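Local coordinates for protein complement factor H (Mus musculus, PDB 2YBY) that regulates complement in innate immunity, probably by restraining C3b-driven amplification, here represented by its sixth and seventh sushi domains, at residues K93-G105 with T112-I123. The protein carries 1 engineered substitution. Sequence-based numbering, arbitrary orientation.
Sequences KVQCYNGYSLQNG and TENGWSPPPKCI. With EDO (1,2-ethanediol), chain B.
Pro118, preceded by a cis peptide bond, meets Leu102 and Asn104: its CG lies 3.9 Å from Leu102 CB, the two side chains crossing at about a right angle, while its CD touches Asn104 ND2, which hydrogen-bonds to Thr108 O. The carbonyl oxygens of Pro119 and Lys121 both face Leu102 CD2, the latter at 3.4 Å. Cys122 follows with the disulfide to Cys96, SG to SG 2.0 Å with chi3 -74°. This is the second of the two disulfides of a sushi domain, and it ties the C-terminal end of the module to the loop after strand 91-93. Leu102 CD2 packs against Cys122 SG, with Val94 CG1 more loosely beside it, and Tyr100 CB rests 3.8 Å from Cys122 CB. At Ile123 the backbone pairs with Ser101 in both directions, Ile123 N to Ser101 O (2.8 Å, 170° at the hydrogen) and Ser101 N to Ile123 O (3.0 Å). Ile123 O also receives a weak bond from Gln103 NE2 and one from a water that bridges to Gly99 O. Gln103 bends at chi2 (-77°), bringing its amide back to that oxygen while its side chain crosses that of Ile123. The Tyr100 ring presents its edge to Ile123, CD1 lying 3.3 Å from Ile123 C.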
loop_
_atom_site.group_PDB
_atom_site.type_symbol
_atom_site.label_atom_id
_atom_site.label_comp_id
_atom_site.label_asym_id
_atom_site.label_seq_id
_atom_site.Cartn_x
_atom_site.Cartn_y
_atom_site.Cartn_z
ATOM N N LYS A 93 9.765 14.616 0.776
ATOM C CA LYS A 93 10.899 15.432 0.347
ATOM C C LYS A 93 12.133 14.839 0.986
ATOM O O LYS A 93 12.185 14.632 2.204
ATOM C CB LYS A 93 10.753 16.898 0.759
ATOM C CG LYS A 93 11.762 17.792 0.051
ATOM C CD LYS A 93 11.607 19.220 0.520
ATOM C CE LYS A 93 12.634 20.132 -0.119
ATOM N NZ LYS A 93 12.226 20.585 -1.495
ATOM N N VAL A 94 13.125 14.525 0.152
ATOM C CA VAL A 94 14.376 13.940 0.610
ATOM C C VAL A 94 15.386 15.077 0.799
ATOM O O VAL A 94 15.435 16.000 -0.003
ATOM C CB VAL A 94 14.839 12.922 -0.446
ATOM C CG1 VAL A 94 16.209 12.343 -0.153
ATOM C CG2 VAL A 94 13.815 11.813 -0.583
ATOM N N GLN A 95 16.212 14.944 1.811
ATOM C CA GLN A 95 17.247 15.888 2.184
ATOM C C GLN A 95 18.576 15.395 1.592
ATOM O O GLN A 95 19.175 14.487 2.144
ATOM C CB GLN A 95 17.310 15.983 3.729
ATOM C CG GLN A 95 18.547 16.629 4.333
ATOM C CD GLN A 95 18.438 18.109 4.266
ATOM O OE1 GLN A 95 17.860 18.733 5.152
ATOM N NE2 GLN A 95 18.961 18.691 3.198
ATOM N N CYS A 96 18.976 15.953 0.456
ATOM C CA CYS A 96 20.271 15.652 -0.182
ATOM C C CYS A 96 21.365 16.536 0.431
ATOM O O CYS A 96 21.060 17.592 0.991
ATOM C CB CYS A 96 20.197 15.857 -1.688
ATOM S SG CYS A 96 19.084 14.716 -2.529
ATOM N N TYR A 97 22.637 16.126 0.277
ATOM C CA TYR A 97 23.787 16.911 0.781
ATOM C C TYR A 97 24.762 17.367 -0.292
ATOM O O TYR A 97 24.833 16.772 -1.352
ATOM C CB TYR A 97 24.596 16.054 1.768
ATOM C CG TYR A 97 23.872 15.656 3.035
ATOM C CD1 TYR A 97 23.216 16.606 3.813
ATOM C CD2 TYR A 97 23.986 14.372 3.546
ATOM C CE1 TYR A 97 22.608 16.257 5.019
ATOM C CE2 TYR A 97 23.365 14.005 4.733
ATOM C CZ TYR A 97 22.669 14.947 5.468
ATOM O OH TYR A 97 22.044 14.588 6.645
ATOM N N ASN A 98 25.573 18.396 0.039
ATOM C CA ASN A 98 26.734 18.881 -0.703
ATOM C C ASN A 98 26.613 19.143 -2.201
ATOM O O ASN A 98 27.565 18.879 -2.950
ATOM C CB ASN A 98 27.919 17.918 -0.451
ATOM C CG ASN A 98 28.048 17.413 0.977
ATOM O OD1 ASN A 98 27.981 18.184 1.947
ATOM N ND2 ASN A 98 28.256 16.102 1.140
ATOM N N GLY A 99 25.506 19.737 -2.630
ATOM C CA GLY A 99 25.305 20.029 -4.043
ATOM C C GLY A 99 24.750 18.862 -4.841
ATOM O O GLY A 99 24.511 19.007 -6.046
ATOM N N TYR A 100 24.489 17.702 -4.173
ATOM C CA TYR A 100 23.853 16.570 -4.839
ATOM C C TYR A 100 22.342 16.811 -4.791
ATOM O O TYR A 100 21.852 17.569 -3.949
ATOM C CB TYR A 100 24.160 15.241 -4.151
ATOM C CG TYR A 100 25.610 14.810 -4.237
ATOM C CD1 TYR A 100 26.161 14.391 -5.440
ATOM C CD2 TYR A 100 26.400 14.732 -3.101
ATOM C CE1 TYR A 100 27.485 13.971 -5.525
ATOM C CE2 TYR A 100 27.726 14.303 -3.170
ATOM C CZ TYR A 100 28.266 13.931 -4.388
ATOM O OH TYR A 100 29.577 13.533 -4.491
ATOM N N SER A 101 21.624 16.181 -5.688
ATOM C CA SER A 101 20.163 16.311 -5.730
ATOM C C SER A 101 19.532 15.097 -6.371
ATOM O O SER A 101 20.232 14.243 -6.933
ATOM C CB SER A 101 19.762 17.550 -6.522
ATOM O OG SER A 101 19.828 17.318 -7.924
ATOM N N LEU A 102 18.193 15.068 -6.369
ATOM C CA LEU A 102 17.437 14.028 -7.057
ATOM C C LEU A 102 17.119 14.437 -8.509
ATOM O O LEU A 102 16.457 13.671 -9.219
ATOM C CB LEU A 102 16.118 13.740 -6.323
ATOM C CG LEU A 102 16.194 13.179 -4.918
ATOM C CD1 LEU A 102 14.794 12.769 -4.445
ATOM C CD2 LEU A 102 17.070 11.923 -4.820
ATOM N N GLN A 103 17.553 15.652 -8.953
ATOM C CA GLN A 103 17.377 16.156 -10.317
ATOM C C GLN A 103 15.922 16.354 -10.737
ATOM O O GLN A 103 15.561 16.070 -11.886
ATOM C CB GLN A 103 18.068 15.230 -11.335
ATOM C CG GLN A 103 19.502 14.874 -10.994
ATOM C CD GLN A 103 20.473 15.991 -11.303
ATOM O OE1 GLN A 103 20.294 16.776 -12.257
ATOM N NE2 GLN A 103 21.543 16.061 -10.539
ATOM N N ASN A 104 15.082 16.839 -9.832
ATOM C CA ASN A 104 13.689 17.093 -10.179
ATOM C C ASN A 104 13.157 18.371 -9.540
ATOM O O ASN A 104 11.945 18.501 -9.329
ATOM C CB ASN A 104 12.828 15.873 -9.861
ATOM C CG ASN A 104 12.849 15.507 -8.392
ATOM O OD1 ASN A 104 13.540 16.128 -7.580
ATOM N ND2 ASN A 104 12.082 14.503 -8.027
ATOM N N GLY A 105 14.075 19.292 -9.235
ATOM C CA GLY A 105 13.795 20.605 -8.670
ATOM C C GLY A 105 13.600 20.615 -7.174
ATOM O O GLY A 105 14.351 21.271 -6.445
ATOM N N THR A 112 5.417 5.177 -6.853
ATOM C CA THR A 112 4.665 4.841 -8.078
ATOM C C THR A 112 4.388 3.355 -8.140
ATOM O O THR A 112 4.868 2.602 -7.303
ATOM C CB THR A 112 5.437 5.307 -9.341
ATOM O OG1 THR A 112 6.516 4.423 -9.624
ATOM C CG2 THR A 112 5.965 6.731 -9.242
ATOM N N GLU A 113 3.662 2.931 -9.187
ATOM C CA GLU A 113 3.327 1.521 -9.418
ATOM C C GLU A 113 4.582 0.652 -9.460
ATOM O O GLU A 113 4.498 -0.514 -9.087
ATOM C CB GLU A 113 2.470 1.348 -10.700
ATOM C CG GLU A 113 3.113 1.830 -11.988
ATOM C CD GLU A 113 2.199 1.774 -13.200
ATOM O OE1 GLU A 113 1.414 0.804 -13.317
ATOM O OE2 GLU A 113 2.276 2.698 -14.042
ATOM N N ASN A 114 5.746 1.227 -9.853
ATOM C CA ASN A 114 7.043 0.544 -9.927
ATOM C C ASN A 114 8.088 1.046 -8.913
ATOM O O ASN A 114 9.283 1.025 -9.195
ATOM C CB ASN A 114 7.609 0.665 -11.334
ATOM C CG ASN A 114 6.886 -0.191 -12.349
ATOM O OD1 ASN A 114 6.839 -1.424 -12.232
ATOM N ND2 ASN A 114 6.335 0.422 -13.385
ATOM N N GLY A 115 7.646 1.466 -7.733
ATOM C CA GLY A 115 8.574 1.873 -6.697
ATOM C C GLY A 115 8.821 3.368 -6.673
ATOM O O GLY A 115 8.095 4.139 -7.292
ATOM N N TRP A 116 9.839 3.778 -5.949
ATOM C CA TRP A 116 10.172 5.195 -5.789
ATOM C C TRP A 116 10.620 5.815 -7.102
ATOM O O TRP A 116 11.408 5.218 -7.836
ATOM C CB TRP A 116 11.320 5.389 -4.777
ATOM C CG TRP A 116 10.964 5.142 -3.333
ATOM C CD1 TRP A 116 11.584 4.277 -2.487
ATOM C CD2 TRP A 116 10.046 5.898 -2.529
ATOM N NE1 TRP A 116 11.103 4.435 -1.202
ATOM C CE2 TRP A 116 10.134 5.397 -1.208
ATOM C CE3 TRP A 116 9.041 6.820 -2.819
ATOM C CZ2 TRP A 116 9.316 5.876 -0.173
ATOM C CZ3 TRP A 116 8.295 7.352 -1.783
ATOM C CH2 TRP A 116 8.422 6.861 -0.479
ATOM N N SER A 117 10.129 7.007 -7.369
ATOM C CA SER A 117 10.608 7.785 -8.526
ATOM C C SER A 117 10.809 9.228 -8.146
ATOM O O SER A 117 9.874 9.900 -7.715
ATOM C CB SER A 117 9.695 7.707 -9.730
ATOM O OG SER A 117 10.421 8.129 -10.878
ATOM N N PRO A 118 12.039 9.708 -8.337
ATOM C CA PRO A 118 13.234 8.942 -8.718
ATOM C C PRO A 118 13.678 8.106 -7.510
ATOM O O PRO A 118 13.078 8.257 -6.435
ATOM C CB PRO A 118 14.241 10.037 -9.048
ATOM C CG PRO A 118 13.887 11.137 -8.156
ATOM C CD PRO A 118 12.386 11.089 -7.974
ATOM N N PRO A 119 14.689 7.239 -7.631
ATOM C CA PRO A 119 15.166 6.492 -6.467
ATOM C C PRO A 119 15.835 7.387 -5.419
ATOM O O PRO A 119 16.305 8.494 -5.742
ATOM C CB PRO A 119 16.212 5.538 -7.063
ATOM C CG PRO A 119 15.942 5.501 -8.508
ATOM C CD PRO A 119 15.495 6.898 -8.816
ATOM N N PRO A 120 15.949 6.881 -4.180
ATOM C CA PRO A 120 16.573 7.650 -3.095
ATOM C C PRO A 120 18.093 7.677 -3.187
ATOM O O PRO A 120 18.815 7.138 -2.338
ATOM C CB PRO A 120 16.099 6.917 -1.836
ATOM C CG PRO A 120 15.872 5.543 -2.263
ATOM C CD PRO A 120 15.408 5.597 -3.681
ATOM N N LYS A 121 18.568 8.266 -4.257
ATOM C CA LYS A 121 19.980 8.416 -4.560
ATOM C C LYS A 121 20.213 9.863 -5.003
ATOM O O LYS A 121 19.744 10.271 -6.067
ATOM C CB LYS A 121 20.366 7.426 -5.677
ATOM C CG LYS A 121 21.847 7.372 -6.007
ATOM C CD LYS A 121 22.139 6.192 -6.944
ATOM C CE LYS A 121 23.569 6.123 -7.417
ATOM N NZ LYS A 121 23.805 4.918 -8.257
ATOM N N CYS A 122 20.899 10.647 -4.166
ATOM C CA CYS A 122 21.212 12.037 -4.513
ATOM C C CYS A 122 22.502 11.997 -5.358
ATOM O O CYS A 122 23.494 11.402 -4.934
ATOM C CB CYS A 122 21.382 12.880 -3.260
ATOM S SG CYS A 122 19.924 12.888 -2.175
ATOM N N ILE A 123 22.473 12.637 -6.522
ATOM C CA ILE A 123 23.586 12.626 -7.487
ATOM C C ILE A 123 24.021 14.022 -7.947
ATOM O O ILE A 123 23.259 14.977 -7.875
ATOM C CB ILE A 123 23.210 11.755 -8.702
ATOM C CG1 ILE A 123 22.033 12.343 -9.497
ATOM C CG2 ILE A 123 22.909 10.315 -8.278
ATOM C CD1 ILE A 123 21.839 11.757 -10.894
HETATM C C1 EDO B . 15.315 12.755 4.788
HETATM O O1 EDO B . 15.970 12.489 3.538
HETATM C C2 EDO B . 14.261 13.836 4.640
HETATM O O2 EDO B . 13.005 13.195 4.439
HETATM O O HOH W 1 23.734 17.652 -8.449
#